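Local coordinates for protein poly-beta-hydroxybuterate polymerase (Cupriavidus necator, PDB 5T6O) that polymerises hydroxybutyryl units into polyhydroxybutyrate without a template, the part present here being the alpha/beta-hydrolase-fold catalytic domain of the synthase, at residues Tyr50-Leu55 with Leu223-Asp228; Thr88-Ile93 with Thr257-Pro262. The protein carries 1 engineered substitution. All coordinates share one frame; numbering follows the deposited sequence.

Interaction 1 of 2, residues Tyr50-Leu55 with Leu223-Asp228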
loop_
_atom_site.group_PDB
_atom_site.type_symbol
_atom_site.label_atom_id
_atom_site.label_comp_id
_atom_site.label_asym_id
_atom_site.label_seq_id
_atom_site.Cartn_x
_atom_site.Cartn_y
_atom_site.Cartn_z
ATOM N N TYR A 50 -4.150 21.237 25.110
ATOM C CA TYR A 50 -2.931 20.607 25.621
ATOM C C TYR A 50 -3.192 19.339 26.418
ATOM O O TYR A 50 -2.285 18.504 26.536
ATOM C CB TYR A 50 -2.152 21.583 26.506
ATOM C CG TYR A 50 -2.667 21.726 27.926
ATOM C CD1 TYR A 50 -2.302 20.816 28.927
ATOM C CD2 TYR A 50 -3.494 22.786 28.277
ATOM C CE1 TYR A 50 -2.776 20.946 30.213
ATOM C CE2 TYR A 50 -3.962 22.929 29.565
ATOM C CZ TYR A 50 -3.593 22.006 30.530
ATOM O OH TYR A 50 -4.056 22.161 31.811
ATOM N N TYR A 51 -4.384 19.191 26.995
ATOM C CA TYR A 51 -4.560 18.238 28.082
ATOM C C TYR A 51 -4.624 16.791 27.613
ATOM O O TYR A 51 -4.778 15.896 28.453
ATOM C CB TYR A 51 -5.801 18.597 28.905
ATOM C CG TYR A 51 -7.120 18.566 28.171
ATOM C CD1 TYR A 51 -7.839 17.375 28.047
ATOM C CD2 TYR A 51 -7.692 19.734 27.676
ATOM C CE1 TYR A 51 -9.053 17.341 27.402
ATOM C CE2 TYR A 51 -8.929 19.707 27.029
ATOM C CZ TYR A 51 -9.596 18.510 26.896
ATOM O OH TYR A 51 -10.812 18.464 26.254
ATOM N N ILE A 52 -4.476 16.530 26.308
ATOM C CA ILE A 52 -4.126 15.170 25.904
ATOM C C ILE A 52 -2.864 14.722 26.638
ATOM O O ILE A 52 -2.681 13.527 26.900
ATOM C CB ILE A 52 -3.958 15.074 24.365
ATOM C CG1 ILE A 52 -3.824 13.609 23.916
ATOM C CG2 ILE A 52 -2.737 15.882 23.891
ATOM C CD1 ILE A 52 -4.959 12.720 24.363
ATOM N N LEU A 53 -2.005 15.669 27.023
ATOM C CA LEU A 53 -0.780 15.371 27.765
ATOM C C LEU A 53 -0.986 15.327 29.271
ATOM O O LEU A 53 -0.049 14.977 29.990
ATOM C CB LEU A 53 0.297 16.414 27.451
ATOM C CG LEU A 53 0.688 16.503 25.976
ATOM C CD1 LEU A 53 1.753 17.546 25.781
ATOM C CD2 LEU A 53 1.174 15.132 25.498
ATOM N N ASP A 54 -2.169 15.694 29.763
ATOM C CA ASP A 54 -2.489 15.623 31.197
ATOM C C ASP A 54 -3.940 15.165 31.324
ATOM O O ASP A 54 -4.781 15.829 31.913
ATOM C CB ASP A 54 -2.269 16.974 31.884
ATOM C CG ASP A 54 -2.577 16.930 33.388
ATOM O OD1 ASP A 54 -2.386 15.865 34.000
ATOM O OD2 ASP A 54 -3.018 17.958 33.953
ATOM N N LEU A 55 -4.248 14.014 30.721
ATOM C CA LEU A 55 -5.643 13.655 30.485
ATOM C C LEU A 55 -6.339 13.284 31.788
ATOM O O LEU A 55 -6.941 14.143 32.435
ATOM C CB LEU A 55 -5.721 12.525 29.442
ATOM C CG LEU A 55 -7.109 12.231 28.863
ATOM C CD1 LEU A 55 -7.803 13.499 28.349
ATOM C CD2 LEU A 55 -7.010 11.186 27.748
ATOM N N LEU A 223 -12.308 10.834 22.729
ATOM C CA LEU A 223 -13.325 11.506 21.925
ATOM C C LEU A 223 -13.696 12.861 22.527
ATOM O O LEU A 223 -13.941 13.831 21.799
ATOM C CB LEU A 223 -14.554 10.609 21.786
ATOM C CG LEU A 223 -14.312 9.307 20.996
ATOM C CD1 LEU A 223 -15.562 8.438 20.984
ATOM C CD2 LEU A 223 -13.888 9.643 19.599
ATOM N N PHE A 224 -13.732 12.949 23.854
ATOM C CA PHE A 224 -13.988 14.236 24.495
ATOM C C PHE A 224 -12.914 15.253 24.139
ATOM O O PHE A 224 -13.220 16.386 23.740
ATOM C CB PHE A 224 -14.081 14.061 26.011
ATOM C CG PHE A 224 -14.075 15.359 26.767
ATOM C CD1 PHE A 224 -15.226 16.136 26.846
ATOM C CD2 PHE A 224 -12.923 15.801 27.407
ATOM C CE1 PHE A 224 -15.226 17.330 27.534
ATOM C CE2 PHE A 224 -12.922 17.003 28.104
ATOM C CZ PHE A 224 -14.081 17.759 28.174
ATOM N N TRP A 225 -11.640 14.865 24.280
ATOM C CA TRP A 225 -10.539 15.749 23.909
ATOM C C TRP A 225 -10.618 16.140 22.440
ATOM O O TRP A 225 -10.519 17.321 22.092
ATOM C CB TRP A 225 -9.200 15.069 24.198
ATOM C CG TRP A 225 -8.042 15.774 23.572
ATOM C CD1 TRP A 225 -7.492 16.971 23.973
ATOM C CD2 TRP A 225 -7.284 15.345 22.431
ATOM N NE1 TRP A 225 -6.452 17.309 23.135
ATOM C CE2 TRP A 225 -6.296 16.325 22.194
ATOM C CE3 TRP A 225 -7.342 14.217 21.586
ATOM C CZ2 TRP A 225 -5.359 16.210 21.165
ATOM C CZ3 TRP A 225 -6.422 14.112 20.550
ATOM C CH2 TRP A 225 -5.438 15.102 20.352
ATOM N N ASN A 226 -10.806 15.160 21.560
ATOM C CA ASN A 226 -10.881 15.493 20.143
ATOM C C ASN A 226 -12.069 16.396 19.844
ATOM O O ASN A 226 -11.989 17.250 18.954
ATOM C CB ASN A 226 -10.963 14.215 19.310
ATOM C CG ASN A 226 -10.944 14.491 17.832
ATOM O OD1 ASN A 226 -9.892 14.783 17.262
ATOM N ND2 ASN A 226 -12.106 14.380 17.191
ATOM N N GLY A 227 -13.178 16.214 20.559
ATOM C CA GLY A 227 -14.365 17.022 20.329
ATOM C C GLY A 227 -14.287 18.422 20.886
ATOM O O GLY A 227 -15.096 19.274 20.513
ATOM N N ASP A 228 -13.320 18.665 21.769
ATOM C CA ASP A 228 -13.076 19.964 22.403
ATOM C C ASP A 228 -12.222 20.775 21.418
ATOM O O ASP A 228 -10.999 20.890 21.529
ATOM C CB ASP A 228 -12.404 19.748 23.756
ATOM C CG ASP A 228 -12.366 20.995 24.625
ATOM O OD1 ASP A 228 -12.799 22.073 24.173
ATOM O OD2 ASP A 228 -11.885 20.882 25.780
#
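Tyr51 and Ile52 pack against Phe224 and Trp225 on the last turn of helix 220-227 and Asp228 just beyond it. The phenol of Tyr51 ends in a hydrogen bond in which its OH donates to Asp228 OD2 at 2.7 Å. That oxygen accepts through its anti lone pair and lies near the plane of the phenol ring, at its edge, while the carboxylate itself is turned 46° from the ring. Phe224 crosses the tyrosine at about a right angle and brings its CE2 to 3.2 Å from Tyr51 OH. Along the shaft of the phenol, Trp225 presents the edge of its indole to one ring face, a T-shaped pair with five-membered ring and phenol centroids 5.1 Å apart and planes at 81°. The closest approach of the two side chains is 3.8 Å, from Trp225 CD1 to Tyr51 CE1. The indole in turn offers a face to Ile52, whose CB stands 3.6 Å from the centroid of the five-membered ring in a CH-pi contact. With CG1 anti to the backbone N (chi1 -170°), the longer branch of Ile52 runs along the indole, and its CD1 comes within 4.0 Å of Trp225 CD2 and CE3.

The second shell fixes both groups. Trp225 NE1 donates to the carbonyl of Lys49, the residue preceding the 3-10 turn, and Lys49 NZ forms a salt bridge with Asp228 OD1. Farther out, Phe3 meets the Phe224 ring and Ala10 touches Tyr51. The contact thus joins the loop after strand 40-43 to a helix inserted between strands 140-146 and 272-277, where alpha/beta hydrolases commonly carry their cap. With one carboxylate oxygen held by a phenol and the other by an ammonium group, Asp228 is probably kept ionised at this largely buried junction.

Interaction 2 of 2, residues Thr88-Ile93 with Thr257-Pro262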
loop_
_atom_site.group_PDB
_atom_site.type_symbol
_atom_site.label_atom_id
_atom_site.label_comp_id
_atom_site.label_asym_id
_atom_site.label_seq_id
_atom_site.Cartn_x
_atom_site.Cartn_y
_atom_site.Cartn_z
ATOM N N THR A 88 -0.667 35.136 12.657
ATOM C CA THR A 88 0.130 34.433 11.664
ATOM C C THR A 88 0.942 33.326 12.314
ATOM O O THR A 88 1.079 33.256 13.538
ATOM C CB THR A 88 1.073 35.398 10.947
ATOM O OG1 THR A 88 2.019 35.914 11.898
ATOM C CG2 THR A 88 0.287 36.543 10.331
ATOM N N TRP A 89 1.504 32.465 11.462
ATOM C CA TRP A 89 2.452 31.468 11.950
ATOM C C TRP A 89 3.607 32.139 12.687
ATOM O O TRP A 89 4.016 31.674 13.756
ATOM C CB TRP A 89 2.964 30.614 10.788
ATOM C CG TRP A 89 4.089 29.660 11.132
ATOM C CD1 TRP A 89 5.430 29.916 11.061
ATOM C CD2 TRP A 89 3.965 28.297 11.561
ATOM N NE1 TRP A 89 6.148 28.803 11.426
ATOM C CE2 TRP A 89 5.274 27.795 11.741
ATOM C CE3 TRP A 89 2.873 27.452 11.817
ATOM C CZ2 TRP A 89 5.523 26.492 12.161
ATOM C CZ3 TRP A 89 3.119 26.155 12.233
ATOM C CH2 TRP A 89 4.438 25.686 12.404
ATOM N N ASP A 90 4.119 33.257 12.146
ATOM C CA ASP A 90 5.213 33.984 12.792
ATOM C C ASP A 90 4.794 34.541 14.147
ATOM O O ASP A 90 5.590 34.546 15.095
ATOM C CB ASP A 90 5.713 35.119 11.890
ATOM C CG ASP A 90 6.562 34.616 10.738
ATOM O OD1 ASP A 90 6.405 33.444 10.357
ATOM O OD2 ASP A 90 7.395 35.386 10.219
ATOM N N ASP A 91 3.559 35.040 14.252
ATOM C CA ASP A 91 3.083 35.550 15.535
ATOM C C ASP A 91 3.190 34.477 16.604
ATOM O O ASP A 91 3.636 34.737 17.731
ATOM C CB ASP A 91 1.629 36.012 15.431
ATOM C CG ASP A 91 1.450 37.286 14.633
ATOM O OD1 ASP A 91 2.420 38.062 14.456
ATOM O OD2 ASP A 91 0.296 37.507 14.195
ATOM N N TYR A 92 2.755 33.263 16.265
ATOM C CA TYR A 92 2.765 32.164 17.223
ATOM C C TYR A 92 4.186 31.767 17.581
ATOM O O TYR A 92 4.462 31.421 18.732
ATOM C CB TYR A 92 2.002 30.968 16.652
ATOM C CG TYR A 92 0.509 31.000 16.927
ATOM C CD1 TYR A 92 -0.250 32.128 16.653
ATOM C CD2 TYR A 92 -0.134 29.893 17.469
ATOM C CE1 TYR A 92 -1.613 32.153 16.900
ATOM C CE2 TYR A 92 -1.499 29.910 17.717
ATOM C CZ TYR A 92 -2.229 31.035 17.434
ATOM O OH TYR A 92 -3.587 31.043 17.688
ATOM N N ILE A 93 5.096 31.793 16.604
ATOM C CA ILE A 93 6.488 31.446 16.876
ATOM C C ILE A 93 7.099 32.436 17.858
ATOM O O ILE A 93 7.717 32.046 18.859
ATOM C CB ILE A 93 7.298 31.383 15.565
ATOM C CG1 ILE A 93 6.761 30.276 14.644
ATOM C CG2 ILE A 93 8.774 31.151 15.866
ATOM C CD1 ILE A 93 6.846 28.869 15.242
ATOM N N THR A 257 11.543 31.629 5.431
ATOM C CA THR A 257 11.926 32.700 6.340
ATOM C C THR A 257 10.817 32.889 7.362
ATOM O O THR A 257 9.647 33.056 6.995
ATOM C CB THR A 257 12.194 34.009 5.595
ATOM O OG1 THR A 257 13.456 33.918 4.922
ATOM C CG2 THR A 257 12.245 35.177 6.573
ATOM N N VAL A 258 11.184 32.828 8.638
ATOM C CA VAL A 258 10.243 32.893 9.750
ATOM C C VAL A 258 10.824 33.848 10.775
ATOM O O VAL A 258 11.991 33.706 11.158
ATOM C CB VAL A 258 10.007 31.500 10.371
ATOM C CG1 VAL A 258 9.178 31.600 11.676
ATOM C CG2 VAL A 258 9.339 30.569 9.355
ATOM N N CYS A 259 10.028 34.835 11.192
ATOM C CA CYS A 259 10.444 35.822 12.193
ATOM C C CYS A 259 11.781 36.465 11.829
ATOM O O CYS A 259 12.631 36.711 12.689
ATOM C CB CYS A 259 10.508 35.201 13.587
ATOM S SG CYS A 259 8.925 34.592 14.187
ATOM N N GLY A 260 11.975 36.717 10.534
ATOM C CA GLY A 260 13.115 37.465 10.053
ATOM C C GLY A 260 14.376 36.671 9.774
ATOM O O GLY A 260 15.398 37.284 9.438
ATOM N N VAL A 261 14.354 35.345 9.901
ATOM C CA VAL A 261 15.561 34.545 9.654
ATOM C C VAL A 261 15.201 33.303 8.861
ATOM O O VAL A 261 14.067 32.804 8.905
ATOM C CB VAL A 261 16.270 34.134 10.966
ATOM C CG1 VAL A 261 16.853 35.356 11.671
ATOM C CG2 VAL A 261 15.315 33.372 11.878
ATOM N N PRO A 262 16.170 32.776 8.104
ATOM C CA PRO A 262 15.951 31.505 7.407
ATOM C C PRO A 262 15.877 30.356 8.402
ATOM O O PRO A 262 16.578 30.350 9.418
ATOM C CB PRO A 262 17.182 31.376 6.497
ATOM C CG PRO A 262 17.776 32.764 6.435
ATOM C CD PRO A 262 17.483 33.360 7.777
HETATM O O HOH W 1 8.190 35.595 7.610
#
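Asp90 and Ile93, on the first turns of helix 89-108, meet Val258 and Cys259 of a beta hairpin with a two-residue loop, a type I' turn from Val258 to Val261 that joins strands 257-258 and 261-262. The helix start is closed by a capping box: Thr88 OG1 accepts from Asp91 N, and Asp91 OD2 accepts from Thr88 N.

Asp90 makes the polar part of the contact. Its CB lies 4.0 Å from Cys259 SG. CG is swung anti to the carbonyl carbon (chi1 -75°), which sends the carboxylate out to the start of the turn. There OD1 rests against Val258 CG1 at 3.6 Å, and OD2 takes the amide hydrogen of Cys259, with N to OD2 2.9 Å. The bond is nearly straight at the hydrogen, 168°, yet the donor approaches from well above the carboxylate plane, 67° out of it.

One turn along the helix, Ile93 adds apolar contacts, CG2 to Cys259 SG at 3.8 Å and CG1 against Val258 CG1. The sulfur also lies 3.5 Å from Asp90 O. Val258 CG1 reaches the edge of the Trp89 indole, 4.1 Å from NE1. Trp89 itself stacks on Trp239, a residue of helix 234-246 that Val258 also touches, and Val261 on the far strand leans on helix 120-134. The inner side of the hairpin thus packs on helices 89-108 and 120-134 of the alpha/beta hydrolase fold and on helix 234-246 of the insertion. A water finishes the junction, donating to Asp90 OD2 at 2.7 Å and to Thr257 O at 3.0 Å.

Interactions 1 and 2 lie on opposite sides of the chain's centre, with their own centres about 27 Å apart and their nearest atoms about 12 Å apart. Their segments alternate along the sequence, and in each an early element meets one from the long insertion between strands 140-146 and 272-277; they share no helix or strand. Both are largely buried, but interaction 1 sits deeper, about 13 Å from the chain centre against about 18 Å. Its chemistry is aromatic, with a single phenol-carboxylate bond at the end. Interaction 2 relies mainly on aliphatic groups and a sulfur, with an indole only at its margin, and its carboxylate binds a backbone amide and a bridging water.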